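Local coordinates for protein subtilisin-like serine protease (Fervidobacterium pennivorans, PDB 1R6V) that degrades keratin into peptides as a subtilisin-like serine endopeptidase, allowing the bacterium that makes it to grow on native feathers, at residues G309-V313 against R489-I493; V466-R472 against Y498-G504; R472-Y478 against I493-Y498; R534-F538 against L550-S556. The protein carries 1 engineered substitution. All coordinates share one frame; numbering follows the deposited sequence.

Contact 1 of 4, residues G309-V313 against R489-I493; sequences GYPGV and RFPHI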
loop_
_atom_site.group_PDB
_atom_site.type_symbol
_atom_site.label_atom_id
_atom_site.label_comp_id
_atom_site.label_asym_id
_atom_site.label_seq_id
_atom_site.Cartn_x
_atom_site.Cartn_y
_atom_site.Cartn_z
ATOM N N GLY A 309 -1.842 -1.058 -6.333
ATOM C CA GLY A 309 -1.212 -2.362 -6.189
ATOM C C GLY A 309 -1.635 -3.242 -5.024
ATOM O O GLY A 309 -1.153 -4.373 -4.909
ATOM N N TYR A 310 -2.506 -2.756 -4.143
ATOM C CA TYR A 310 -2.939 -3.611 -3.025
ATOM C C TYR A 310 -3.933 -4.657 -3.529
ATOM O O TYR A 310 -4.842 -4.340 -4.303
ATOM C CB TYR A 310 -3.598 -2.773 -1.926
ATOM C CG TYR A 310 -2.630 -1.863 -1.184
ATOM C CD1 TYR A 310 -2.965 -0.536 -0.921
ATOM C CD2 TYR A 310 -1.399 -2.339 -0.729
ATOM C CE1 TYR A 310 -2.092 0.307 -0.225
ATOM C CE2 TYR A 310 -0.519 -1.501 -0.027
ATOM C CZ TYR A 310 -0.885 -0.182 0.215
ATOM O OH TYR A 310 -0.037 0.639 0.922
ATOM N N PRO A 311 -3.784 -5.921 -3.092
ATOM C CA PRO A 311 -4.722 -6.946 -3.560
ATOM C C PRO A 311 -6.152 -6.694 -3.134
ATOM O O PRO A 311 -6.403 -6.254 -2.006
ATOM C CB PRO A 311 -4.151 -8.238 -2.974
ATOM C CG PRO A 311 -3.425 -7.771 -1.720
ATOM C CD PRO A 311 -2.753 -6.501 -2.214
ATOM N N GLY A 312 -7.083 -6.937 -4.057
ATOM C CA GLY A 312 -8.490 -6.774 -3.760
ATOM C C GLY A 312 -9.187 -5.578 -4.380
ATOM O O GLY A 312 -10.416 -5.580 -4.521
ATOM N N VAL A 313 -8.426 -4.540 -4.716
ATOM C CA VAL A 313 -9.032 -3.361 -5.315
ATOM C C VAL A 313 -9.421 -3.665 -6.755
ATOM O O VAL A 313 -8.955 -4.648 -7.334
ATOM C CB VAL A 313 -8.070 -2.147 -5.333
ATOM C CG1 VAL A 313 -7.547 -1.878 -3.936
ATOM C CG2 VAL A 313 -6.946 -2.371 -6.305
ATOM N N ARG A 489 -1.491 -10.699 3.649
ATOM C CA ARG A 489 -2.917 -10.921 3.435
ATOM C C ARG A 489 -3.359 -10.476 2.066
ATOM O O ARG A 489 -2.987 -9.395 1.608
ATOM C CB ARG A 489 -3.750 -10.147 4.470
ATOM C CG ARG A 489 -3.335 -10.339 5.915
ATOM C CD ARG A 489 -4.213 -9.492 6.839
ATOM N NE ARG A 489 -5.558 -10.049 6.978
ATOM C CZ ARG A 489 -6.450 -9.659 7.888
ATOM N NH1 ARG A 489 -6.152 -8.696 8.756
ATOM N NH2 ARG A 489 -7.641 -10.244 7.942
ATOM N N PHE A 490 -4.189 -11.305 1.432
ATOM C CA PHE A 490 -4.710 -11.017 0.100
ATOM C C PHE A 490 -6.236 -11.061 0.131
ATOM O O PHE A 490 -6.823 -12.107 -0.102
ATOM C CB PHE A 490 -4.194 -12.067 -0.894
ATOM C CG PHE A 490 -2.700 -12.029 -1.078
ATOM C CD1 PHE A 490 -1.853 -12.683 -0.190
ATOM C CD2 PHE A 490 -2.147 -11.310 -2.128
ATOM C CE1 PHE A 490 -0.467 -12.621 -0.343
ATOM C CE2 PHE A 490 -0.764 -11.238 -2.294
ATOM C CZ PHE A 490 0.075 -11.895 -1.399
ATOM N N PRO A 491 -6.892 -9.918 0.376
ATOM C CA PRO A 491 -8.355 -9.927 0.419
ATOM C C PRO A 491 -9.050 -9.847 -0.921
ATOM O O PRO A 491 -8.597 -9.160 -1.840
ATOM C CB PRO A 491 -8.691 -8.720 1.293
ATOM C CG PRO A 491 -7.561 -7.770 1.019
ATOM C CD PRO A 491 -6.335 -8.631 0.835
ATOM N N HIS A 492 -10.149 -10.583 -1.016
ATOM C CA HIS A 492 -10.987 -10.551 -2.199
ATOM C C HIS A 492 -10.280 -10.731 -3.526
ATOM O O HIS A 492 -10.618 -10.074 -4.493
ATOM C CB HIS A 492 -11.773 -9.242 -2.161
ATOM C CG HIS A 492 -12.655 -9.146 -0.960
ATOM N ND1 HIS A 492 -13.881 -9.773 -0.900
ATOM C CD2 HIS A 492 -12.430 -8.637 0.274
ATOM C CE1 HIS A 492 -14.368 -9.665 0.324
ATOM N NE2 HIS A 492 -13.506 -8.983 1.055
ATOM N N ILE A 493 -9.328 -11.656 -3.561
ATOM C CA ILE A 493 -8.605 -11.956 -4.781
ATOM C C ILE A 493 -9.277 -13.149 -5.481
ATOM O O ILE A 493 -10.148 -13.817 -4.916
ATOM C CB ILE A 493 -7.111 -12.328 -4.519
ATOM C CG1 ILE A 493 -7.002 -13.597 -3.666
ATOM C CG2 ILE A 493 -6.395 -11.154 -3.827
ATOM C CD1 ILE A 493 -5.589 -14.229 -3.710
HETATM O O HOH W 1 -11.836 -7.671 -5.258
#

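Contact 2 of 4, residues V466-R472 against Y498-G504; sequences VFVSMMR and YDIFVGG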
loop_
_atom_site.group_PDB
_atom_site.type_symbol
_atom_site.label_atom_id
_atom_site.label_comp_id
_atom_site.label_asym_id
_atom_site.label_seq_id
_atom_site.Cartn_x
_atom_site.Cartn_y
_atom_site.Cartn_z
ATOM N N VAL A 466 8.835 -10.038 4.156
ATOM C CA VAL A 466 9.104 -11.053 3.146
ATOM C C VAL A 466 8.148 -10.721 2.001
ATOM O O VAL A 466 6.960 -10.447 2.230
ATOM C CB VAL A 466 8.817 -12.462 3.700
ATOM C CG1 VAL A 466 8.830 -13.491 2.564
ATOM C CG2 VAL A 466 9.878 -12.825 4.741
ATOM N N PHE A 467 8.659 -10.714 0.776
ATOM C CA PHE A 467 7.830 -10.403 -0.382
ATOM C C PHE A 467 7.078 -11.659 -0.794
ATOM O O PHE A 467 7.627 -12.757 -0.760
ATOM C CB PHE A 467 8.691 -9.929 -1.557
ATOM C CG PHE A 467 10.028 -9.356 -1.148
ATOM C CD1 PHE A 467 11.106 -10.196 -0.841
ATOM C CD2 PHE A 467 10.217 -7.979 -1.089
ATOM C CE1 PHE A 467 12.357 -9.663 -0.480
ATOM C CE2 PHE A 467 11.455 -7.435 -0.731
ATOM C CZ PHE A 467 12.527 -8.280 -0.428
ATOM N N VAL A 468 5.809 -11.498 -1.160
ATOM C CA VAL A 468 5.010 -12.636 -1.595
ATOM C C VAL A 468 4.379 -12.234 -2.911
ATOM O O VAL A 468 3.579 -11.293 -2.990
ATOM C CB VAL A 468 3.915 -13.006 -0.572
ATOM C CG1 VAL A 468 3.079 -14.186 -1.100
ATOM C CG2 VAL A 468 4.550 -13.390 0.754
ATOM N N SER A 469 4.754 -12.965 -3.951
ATOM C CA SER A 469 4.294 -12.689 -5.297
ATOM C C SER A 469 3.446 -13.845 -5.812
ATOM O O SER A 469 3.915 -14.977 -5.839
ATOM C CB SER A 469 5.532 -12.502 -6.180
ATOM O OG SER A 469 5.201 -12.094 -7.486
ATOM N N MET A 470 2.197 -13.571 -6.191
ATOM C CA MET A 470 1.317 -14.625 -6.717
ATOM C C MET A 470 1.252 -14.377 -8.213
ATOM O O MET A 470 0.631 -13.424 -8.662
ATOM C CB MET A 470 -0.079 -14.537 -6.083
ATOM C CG MET A 470 -0.062 -14.582 -4.550
ATOM S SD MET A 470 -1.701 -14.442 -3.747
ATOM C CE MET A 470 -2.538 -16.034 -4.407
ATOM N N MET A 471 1.908 -15.243 -8.978
ATOM C CA MET A 471 1.988 -15.076 -10.417
ATOM C C MET A 471 1.266 -16.170 -11.189
ATOM O O MET A 471 1.051 -17.270 -10.679
ATOM C CB MET A 471 3.465 -15.057 -10.826
ATOM C CG MET A 471 4.354 -14.227 -9.895
ATOM S SD MET A 471 6.135 -14.170 -10.393
ATOM C CE MET A 471 6.058 -12.746 -11.450
ATOM N N ARG A 472 0.898 -15.847 -12.416
ATOM C CA ARG A 472 0.228 -16.799 -13.300
ATOM C C ARG A 472 0.321 -16.270 -14.722
ATOM O O ARG A 472 0.511 -15.076 -14.931
ATOM C CB ARG A 472 -1.227 -16.991 -12.881
ATOM C CG ARG A 472 -1.949 -15.707 -12.551
ATOM C CD ARG A 472 -3.378 -15.995 -12.146
ATOM N NE ARG A 472 -4.078 -14.786 -11.737
ATOM C CZ ARG A 472 -5.378 -14.734 -11.487
ATOM N NH1 ARG A 472 -6.120 -15.828 -11.613
ATOM N NH2 ARG A 472 -5.930 -13.592 -11.106
ATOM N N TYR A 498 -2.049 -20.513 -8.942
ATOM C CA TYR A 498 -0.971 -19.536 -8.986
ATOM C C TYR A 498 0.380 -20.154 -8.717
ATOM O O TYR A 498 0.480 -21.184 -8.068
ATOM C CB TYR A 498 -1.117 -18.484 -7.892
ATOM C CG TYR A 498 -2.377 -17.676 -7.934
ATOM C CD1 TYR A 498 -3.559 -18.179 -7.406
ATOM C CD2 TYR A 498 -2.374 -16.380 -8.458
ATOM C CE1 TYR A 498 -4.708 -17.403 -7.386
ATOM C CE2 TYR A 498 -3.513 -15.599 -8.443
ATOM C CZ TYR A 498 -4.675 -16.122 -7.901
ATOM O OH TYR A 498 -5.791 -15.335 -7.836
ATOM N N ASP A 499 1.384 -19.442 -9.174
ATOM C CA ASP A 499 2.751 -19.831 -8.897
ATOM C C ASP A 499 3.090 -18.767 -7.864
ATOM O O ASP A 499 3.086 -17.585 -8.175
ATOM C CB ASP A 499 3.641 -19.672 -10.121
ATOM C CG ASP A 499 3.425 -20.772 -11.132
ATOM O OD1 ASP A 499 2.828 -21.811 -10.770
ATOM O OD2 ASP A 499 3.863 -20.600 -12.281
ATOM N N ILE A 500 3.376 -19.201 -6.668
ATOM C CA ILE A 500 3.646 -18.274 -5.574
ATOM C C ILE A 500 5.118 -18.280 -5.185
ATOM O O ILE A 500 5.671 -19.330 -4.853
ATOM C CB ILE A 500 2.774 -18.639 -4.343
ATOM C CG1 ILE A 500 1.289 -18.580 -4.720
ATOM C CG2 ILE A 500 3.028 -17.648 -3.208
ATOM C CD1 ILE A 500 0.337 -18.991 -3.595
ATOM N N PHE A 501 5.739 -17.102 -5.238
ATOM C CA PHE A 501 7.150 -16.939 -4.892
ATOM C C PHE A 501 7.268 -16.080 -3.644
ATOM O O PHE A 501 6.620 -15.049 -3.538
ATOM C CB PHE A 501 7.905 -16.296 -6.057
ATOM C CG PHE A 501 7.785 -17.068 -7.342
ATOM C CD1 PHE A 501 6.688 -16.885 -8.181
ATOM C CD2 PHE A 501 8.748 -18.008 -7.695
ATOM C CE1 PHE A 501 6.553 -17.626 -9.353
ATOM C CE2 PHE A 501 8.621 -18.754 -8.865
ATOM C CZ PHE A 501 7.523 -18.563 -9.694
ATOM N N VAL A 502 8.090 -16.528 -2.708
ATOM C CA VAL A 502 8.299 -15.848 -1.433
ATOM C C VAL A 502 9.790 -15.512 -1.308
ATOM O O VAL A 502 10.633 -16.373 -1.540
ATOM C CB VAL A 502 7.868 -16.794 -0.289
ATOM C CG1 VAL A 502 7.981 -16.108 1.051
ATOM C CG2 VAL A 502 6.429 -17.265 -0.534
ATOM N N GLY A 503 10.110 -14.269 -0.950
ATOM C CA GLY A 503 11.508 -13.873 -0.827
ATOM C C GLY A 503 11.890 -13.286 0.524
ATOM O O GLY A 503 11.245 -12.344 0.982
ATOM N N GLY A 504 12.962 -13.846 1.101
ATOM C CA GLY A 504 13.529 -13.514 2.410
ATOM C C GLY A 504 13.363 -12.111 2.903
ATOM O O GLY A 504 12.949 -11.261 2.121
#

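Contact 3 of 4, residues R472-Y478 against I493-Y498; sequences RDNGSCY and IDSGTY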
loop_
_atom_site.group_PDB
_atom_site.type_symbol
_atom_site.label_atom_id
_atom_site.label_comp_id
_atom_site.label_asym_id
_atom_site.label_seq_id
_atom_site.Cartn_x
_atom_site.Cartn_y
_atom_site.Cartn_z
ATOM N N ARG A 472 0.898 -15.847 -12.416
ATOM C CA ARG A 472 0.228 -16.799 -13.300
ATOM C C ARG A 472 0.321 -16.270 -14.722
ATOM O O ARG A 472 0.511 -15.076 -14.931
ATOM C CB ARG A 472 -1.227 -16.991 -12.881
ATOM C CG ARG A 472 -1.949 -15.707 -12.551
ATOM C CD ARG A 472 -3.378 -15.995 -12.146
ATOM N NE ARG A 472 -4.078 -14.786 -11.737
ATOM C CZ ARG A 472 -5.378 -14.734 -11.487
ATOM N NH1 ARG A 472 -6.120 -15.828 -11.613
ATOM N NH2 ARG A 472 -5.930 -13.592 -11.106
ATOM N N ASP A 473 0.195 -17.170 -15.693
ATOM C CA ASP A 473 0.298 -16.827 -17.111
ATOM C C ASP A 473 -0.710 -15.792 -17.574
ATOM O O ASP A 473 -0.397 -14.929 -18.398
ATOM C CB ASP A 473 0.135 -18.087 -17.964
ATOM C CG ASP A 473 1.288 -19.047 -17.809
ATOM O OD1 ASP A 473 1.238 -20.128 -18.431
ATOM O OD2 ASP A 473 2.243 -18.724 -17.070
ATOM N N ASN A 474 -1.930 -15.896 -17.065
ATOM C CA ASN A 474 -2.971 -14.951 -17.423
ATOM C C ASN A 474 -3.734 -14.549 -16.174
ATOM O O ASN A 474 -3.673 -15.227 -15.153
ATOM C CB ASN A 474 -3.923 -15.543 -18.482
ATOM C CG ASN A 474 -4.594 -16.836 -18.034
ATOM O OD1 ASN A 474 -5.447 -17.383 -18.748
ATOM N ND2 ASN A 474 -4.216 -17.334 -16.860
ATOM N N GLY A 475 -4.448 -13.437 -16.250
ATOM C CA GLY A 475 -5.179 -12.991 -15.085
ATOM C C GLY A 475 -4.276 -12.098 -14.262
ATOM O O GLY A 475 -3.079 -11.989 -14.523
ATOM N N SER A 476 -4.887 -11.470 -13.207
ATOM C CA SER A 476 -4.136 -10.571 -12.352
ATOM C C SER A 476 -3.157 -11.267 -11.423
ATOM O O SER A 476 -3.432 -12.348 -10.900
ATOM C CB SER A 476 -5.099 -9.724 -11.519
ATOM O OG SER A 476 -4.380 -8.893 -10.616
ATOM N N CYS A 477 -1.952 -10.654 -11.281
ATOM C CA CYS A 477 -0.977 -11.173 -10.341
ATOM C C CYS A 477 -1.195 -10.336 -9.088
ATOM O O CYS A 477 -1.795 -9.263 -9.159
ATOM C CB CYS A 477 0.440 -10.983 -10.872
ATOM S SG CYS A 477 0.761 -12.020 -12.349
ATOM N N TYR A 478 -0.717 -10.822 -7.952
ATOM C CA TYR A 478 -0.890 -10.086 -6.707
ATOM C C TYR A 478 0.431 -9.993 -5.974
ATOM O O TYR A 478 1.325 -10.813 -6.178
ATOM C CB TYR A 478 -1.927 -10.775 -5.815
ATOM C CG TYR A 478 -3.305 -10.876 -6.452
ATOM C CD1 TYR A 478 -3.792 -12.103 -6.908
ATOM C CD2 TYR A 478 -4.117 -9.748 -6.587
ATOM C CE1 TYR A 478 -5.066 -12.206 -7.484
ATOM C CE2 TYR A 478 -5.393 -9.836 -7.158
ATOM C CZ TYR A 478 -5.856 -11.073 -7.599
ATOM O OH TYR A 478 -7.119 -11.174 -8.127
ATOM N N ILE A 493 -9.328 -11.656 -3.561
ATOM C CA ILE A 493 -8.605 -11.956 -4.781
ATOM C C ILE A 493 -9.277 -13.149 -5.481
ATOM O O ILE A 493 -10.148 -13.817 -4.916
ATOM C CB ILE A 493 -7.111 -12.328 -4.519
ATOM C CG1 ILE A 493 -7.002 -13.597 -3.666
ATOM C CG2 ILE A 493 -6.395 -11.154 -3.827
ATOM C CD1 ILE A 493 -5.589 -14.229 -3.710
ATOM N N ASP A 494 -8.869 -13.394 -6.720
ATOM C CA ASP A 494 -9.402 -14.516 -7.498
ATOM C C ASP A 494 -9.045 -15.877 -6.897
ATOM O O ASP A 494 -7.953 -16.072 -6.339
ATOM C CB ASP A 494 -8.805 -14.559 -8.917
ATOM C CG ASP A 494 -9.320 -13.481 -9.827
ATOM O OD1 ASP A 494 -10.301 -12.790 -9.470
ATOM O OD2 ASP A 494 -8.738 -13.341 -10.937
ATOM N N SER A 495 -9.954 -16.833 -7.049
ATOM C CA SER A 495 -9.634 -18.191 -6.635
ATOM C C SER A 495 -8.948 -18.734 -7.908
ATOM O O SER A 495 -9.079 -18.144 -8.979
ATOM C CB SER A 495 -10.899 -18.984 -6.332
ATOM O OG SER A 495 -11.789 -18.952 -7.435
ATOM N N GLY A 496 -8.220 -19.834 -7.797
ATOM C CA GLY A 496 -7.554 -20.386 -8.962
ATOM C C GLY A 496 -6.135 -20.848 -8.689
ATOM O O GLY A 496 -5.684 -20.894 -7.542
ATOM N N THR A 497 -5.418 -21.164 -9.757
ATOM C CA THR A 497 -4.051 -21.662 -9.656
ATOM C C THR A 497 -3.006 -20.573 -9.868
ATOM O O THR A 497 -3.064 -19.808 -10.837
ATOM C CB THR A 497 -3.828 -22.793 -10.693
ATOM O OG1 THR A 497 -4.826 -23.815 -10.510
ATOM C CG2 THR A 497 -2.448 -23.396 -10.534
ATOM N N TYR A 498 -2.049 -20.513 -8.942
ATOM C CA TYR A 498 -0.971 -19.536 -8.986
ATOM C C TYR A 498 0.380 -20.154 -8.717
ATOM O O TYR A 498 0.480 -21.184 -8.068
ATOM C CB TYR A 498 -1.117 -18.484 -7.892
ATOM C CG TYR A 498 -2.377 -17.676 -7.934
ATOM C CD1 TYR A 498 -3.559 -18.179 -7.406
ATOM C CD2 TYR A 498 -2.374 -16.380 -8.458
ATOM C CE1 TYR A 498 -4.708 -17.403 -7.386
ATOM C CE2 TYR A 498 -3.513 -15.599 -8.443
ATOM C CZ TYR A 498 -4.675 -16.122 -7.901
ATOM O OH TYR A 498 -5.791 -15.335 -7.836
HETATM O O HOH W 2 -4.848 -18.728 -12.492
#

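Contact 4 of 4, residues R534-F538 against L550-S556; sequences RQASF and LNVNFNS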
loop_
_atom_site.group_PDB
_atom_site.type_symbol
_atom_site.label_atom_id
_atom_site.label_comp_id
_atom_site.label_asym_id
_atom_site.label_seq_id
_atom_site.Cartn_x
_atom_site.Cartn_y
_atom_site.Cartn_z
ATOM N N ARG A 534 16.073 -15.632 2.149
ATOM C CA ARG A 534 15.687 -17.009 1.864
ATOM C C ARG A 534 14.592 -16.917 0.799
ATOM O O ARG A 534 13.911 -15.899 0.698
ATOM C CB ARG A 534 15.117 -17.683 3.114
ATOM C CG ARG A 534 15.967 -17.582 4.378
ATOM C CD ARG A 534 17.066 -18.625 4.387
ATOM N NE ARG A 534 17.970 -18.414 3.276
ATOM C CZ ARG A 534 18.669 -19.363 2.670
ATOM N NH1 ARG A 534 18.581 -20.631 3.054
ATOM N NH2 ARG A 534 19.450 -19.032 1.659
ATOM N N GLN A 535 14.425 -17.974 0.012
ATOM C CA GLN A 535 13.406 -17.989 -1.032
ATOM C C GLN A 535 12.663 -19.318 -1.075
ATOM O O GLN A 535 13.193 -20.355 -0.678
ATOM C CB GLN A 535 14.037 -17.713 -2.402
ATOM C CG GLN A 535 14.710 -16.353 -2.522
ATOM C CD GLN A 535 15.303 -16.121 -3.897
ATOM O OE1 GLN A 535 15.898 -17.025 -4.490
ATOM N NE2 GLN A 535 15.156 -14.900 -4.411
ATOM N N ALA A 536 11.421 -19.275 -1.547
ATOM C CA ALA A 536 10.596 -20.469 -1.669
ATOM C C ALA A 536 9.647 -20.247 -2.833
ATOM O O ALA A 536 9.232 -19.121 -3.098
ATOM C CB ALA A 536 9.804 -20.705 -0.388
ATOM N N SER A 537 9.322 -21.317 -3.547
ATOM C CA SER A 537 8.406 -21.200 -4.662
ATOM C C SER A 537 7.424 -22.350 -4.556
ATOM O O SER A 537 7.794 -23.464 -4.184
ATOM C CB SER A 537 9.159 -21.264 -5.994
ATOM O OG SER A 537 9.795 -22.511 -6.157
ATOM N N PHE A 538 6.161 -22.061 -4.848
ATOM C CA PHE A 538 5.111 -23.068 -4.797
ATOM C C PHE A 538 4.384 -22.986 -6.127
ATOM O O PHE A 538 3.519 -22.136 -6.313
ATOM C CB PHE A 538 4.158 -22.774 -3.635
ATOM C CG PHE A 538 4.840 -22.724 -2.296
ATOM C CD1 PHE A 538 5.501 -21.571 -1.879
ATOM C CD2 PHE A 538 4.870 -23.850 -1.477
ATOM C CE1 PHE A 538 6.186 -21.545 -0.659
ATOM C CE2 PHE A 538 5.551 -23.836 -0.259
ATOM C CZ PHE A 538 6.213 -22.681 0.153
ATOM N N LEU A 550 -1.425 -20.418 2.988
ATOM C CA LEU A 550 -0.206 -21.113 2.578
ATOM C C LEU A 550 0.808 -20.800 3.671
ATOM O O LEU A 550 1.054 -19.632 3.966
ATOM C CB LEU A 550 0.312 -20.565 1.247
ATOM C CG LEU A 550 1.295 -21.376 0.389
ATOM C CD1 LEU A 550 2.300 -20.433 -0.215
ATOM C CD2 LEU A 550 1.987 -22.458 1.178
ATOM N N ASN A 551 1.377 -21.840 4.275
ATOM C CA ASN A 551 2.362 -21.655 5.336
ATOM C C ASN A 551 3.738 -21.940 4.769
ATOM O O ASN A 551 3.943 -22.956 4.106
ATOM C CB ASN A 551 2.094 -22.610 6.507
ATOM C CG ASN A 551 0.716 -22.433 7.104
ATOM O OD1 ASN A 551 0.378 -21.363 7.602
ATOM N ND2 ASN A 551 -0.096 -23.489 7.050
ATOM N N VAL A 552 4.679 -21.038 5.032
ATOM C CA VAL A 552 6.041 -21.181 4.545
ATOM C C VAL A 552 6.985 -21.168 5.746
ATOM O O VAL A 552 6.864 -20.323 6.636
ATOM C CB VAL A 552 6.403 -20.015 3.586
ATOM C CG1 VAL A 552 7.823 -20.177 3.077
ATOM C CG2 VAL A 552 5.422 -19.972 2.418
ATOM N N ASN A 553 7.906 -22.124 5.784
ATOM C CA ASN A 553 8.859 -22.200 6.883
ATOM C C ASN A 553 10.272 -22.004 6.358
ATOM O O ASN A 553 10.795 -22.841 5.623
ATOM C CB ASN A 553 8.745 -23.554 7.588
ATOM C CG ASN A 553 7.409 -23.737 8.275
ATOM O OD1 ASN A 553 7.161 -23.164 9.335
ATOM N ND2 ASN A 553 6.536 -24.526 7.669
ATOM N N PHE A 554 10.878 -20.882 6.726
ATOM C CA PHE A 554 12.237 -20.578 6.308
ATOM C C PHE A 554 13.217 -21.361 7.182
ATOM O O PHE A 554 12.891 -21.754 8.306
ATOM C CB PHE A 554 12.517 -19.069 6.468
ATOM C CG PHE A 554 12.080 -18.223 5.292
ATOM C CD1 PHE A 554 11.563 -18.806 4.138
ATOM C CD2 PHE A 554 12.233 -16.841 5.324
ATOM C CE1 PHE A 554 11.211 -18.034 3.033
ATOM C CE2 PHE A 554 11.884 -16.058 4.220
ATOM C CZ PHE A 554 11.371 -16.655 3.070
ATOM N N ASN A 555 14.406 -21.599 6.641
ATOM C CA ASN A 555 15.479 -22.270 7.370
ATOM C C ASN A 555 16.791 -21.661 6.882
ATOM O O ASN A 555 16.837 -21.041 5.825
ATOM C CB ASN A 555 15.480 -23.794 7.138
ATOM C CG ASN A 555 15.630 -24.176 5.671
ATOM O OD1 ASN A 555 16.578 -23.785 5.003
ATOM N ND2 ASN A 555 14.682 -24.957 5.171
ATOM N N SER A 556 17.857 -21.843 7.652
ATOM C CA SER A 556 19.157 -21.297 7.283
ATOM C C SER A 556 20.284 -22.101 7.923
ATOM O O SER A 556 20.053 -22.951 8.783
ATOM C CB SER A 556 19.266 -19.842 7.750
ATOM O OG SER A 556 18.994 -19.752 9.140
#

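Contact 1 of 4, residues G309-V313 against R489-I493
With F490 CG (chi1 -65°) and I493 CG2 both set anti to their own carbonyl carbons, the phenyl ring and the methyl branch converge on P311 CB. P311 CB lies 3.8 Å from F490 CD2, meeting the ring obliquely, and 3.8 Å from I493 CG2. P311 CG approaches P491 CD at 4.0 Å, while P311 O faces P491 CG at 3.6 Å. P311 and G312 are the two central residues of a type II beta turn from Y310 to V313. This turn belongs to a loop of the subtilisin-like catalytic domain and is pressed onto strand 487-494 of the first, Ig-like beta-sandwich domain. G312, bare of a side chain and with phi at 107°, lets the backbones draw close, its CA only 3.1 Å from P491 O. No direct hydrogen bond crosses this buried junction. Instead one water donates to G312 O at 2.6 Å and to H492 O at 2.8 Å, and R407 NH2 from helix 403-413 also bonds to H492 O.

Contact 2 of 4, residues V466-R472 against Y498-G504
The Y498 ring is held between a methionine methyl and an arginine. M470 CE sits over the middle of one face, 3.8 Å from the ring centroid and nearly on its normal, a CH-pi contact made possible by the bend at chi3 (63°); the sulfur stands farther back above the same face, in a Met-aromatic contact. From the other side of the ring plane the extended R472 chain runs alongside, pointing the same way, with R472 NE 3.4 Å from Y498 CE2 and the two planes 35° apart. The guanidinium is anchored on S476 O and D494, and the tyrosine hydroxyl on D494 O.

Beside Y498 two antiparallel strands pair S469 with F501 and M471 with D499 as hydrogen-bonded pairs; S469 N to F501 O is 2.8 Å and almost straight, and D499 N to M471 O is 2.7 Å. A second Met-aromatic contact decorates the opposite face of the sheet, M471 SD lying obliquely 3.5 Å from F501 CD1. V468, M470, I500 and V502 turn inward, where V468 CG1 meets I500 CG2 at 4.1 Å. These are the two middle strands of a four-stranded sheet of the Ig-like domain, flanked by strands 478-481 and 535-543, and their inner side chains pack on strands 446-455 and 487-494 of the facing sheet.

Contact 3 of 4, residues R472-Y478 against I493-Y498
The R472 guanidinium has Y498 CE2 over one face and G475 CA over the other, with S476 O, D494 and a water around its edge. The Y478 ring likewise carries I493 CG2 over its centre, 3.7 Å from the centroid, and has the Y498 hydroxyl at its edge, Y478 CE1 to Y498 OH being 3.2 Å. Both groups belong to one end of the Ig-like beta-sandwich, where the loop 472-478 folds against the turn leading from strand 487-494 into strand 496-505. R472 grips a single carbonyl side-on: NE is 2.7 Å and NH2 2.8 Å from S476 O. The same NH2 forms a salt bridge to D494 OD2, also at 2.8 Å, reaching it on the anti side and 32° out of the carboxylate plane. A water joins R472 NH1 to T497 O, so all three guanidinium nitrogens have partners, which fixes its rotation. The other carboxylate oxygen, D494 OD1, makes a salt bridge to R407 of helix 403-413, extending the charge network to the catalytic domain. Two tyrosine hydroxyls tie the D494 backbone: Y478 OH accepts from D494 N at 3.2 Å, and Y498 OH donates to D494 O at 2.7 Å from well above the carbonyl plane.

Contact 4 of 4, residues R534-F538 against L550-S556
F538 lays its ring against a slope built by L550 and V552. L550 CD1 rides over one face, 4.0 Å from the centroid and displaced toward the rim, and V552 CG2 abuts the far end of the ring obliquely, 3.5 Å from F538 CE1. The V552 branches divide the work: CG1, anti to the backbone N (chi1 -180°), turns to the small bump of A536, whose CB it meets at 4.0 Å. Strands 535-538 and 550-553 lie in the two opposed sheets of the Ig-like sandwich, their axes 8.7 Å apart and 148° from parallel, so side chains alone bridge them and fill the layer between. Past the strand ends the relation reverses, and here an aromatic ring of 550-556 receives an aliphatic group. R534 CB stands over the very centre of the F554 ring, 3.6 Å from its centroid and only 4° off the normal, and R534 O lies 3.6 Å from F554 CZ. The R534 chain then bends at chi2 and again at chi3, carrying the guanidinium past the F554 ring toward N555. F554 also meets F669 edge-to-face, and S556 OG bonds to F669 N, both reaching strand 666-669 of the second beta-sandwich domain.

From the N terminus, residues 309-313 of the catalytic domain come first and wait some 175 residues for 489-493, so contact 1 closes the longest loop. Within that span both 466-472 and 472-478 pass. Their partners, 498-504 and 493-498, lie beyond 489-493 or begin at its last residue, and contact 1 therefore crosses contacts 2 and 3. Contact 3 closes inside contact 2, sharing R472 and Y498 with it, and shares I493 with contact 1; M470 packs on F490 and I493 where the three meet. Contact 4 comes later, in series, its strand 535-543 bordering strand 496-505. Contact 1 thus joins catalytic domain to sandwich, contact 2 pairs two middle strands, contact 3 ties loop to inter-sheet turn, and contact 4 spans the sheets.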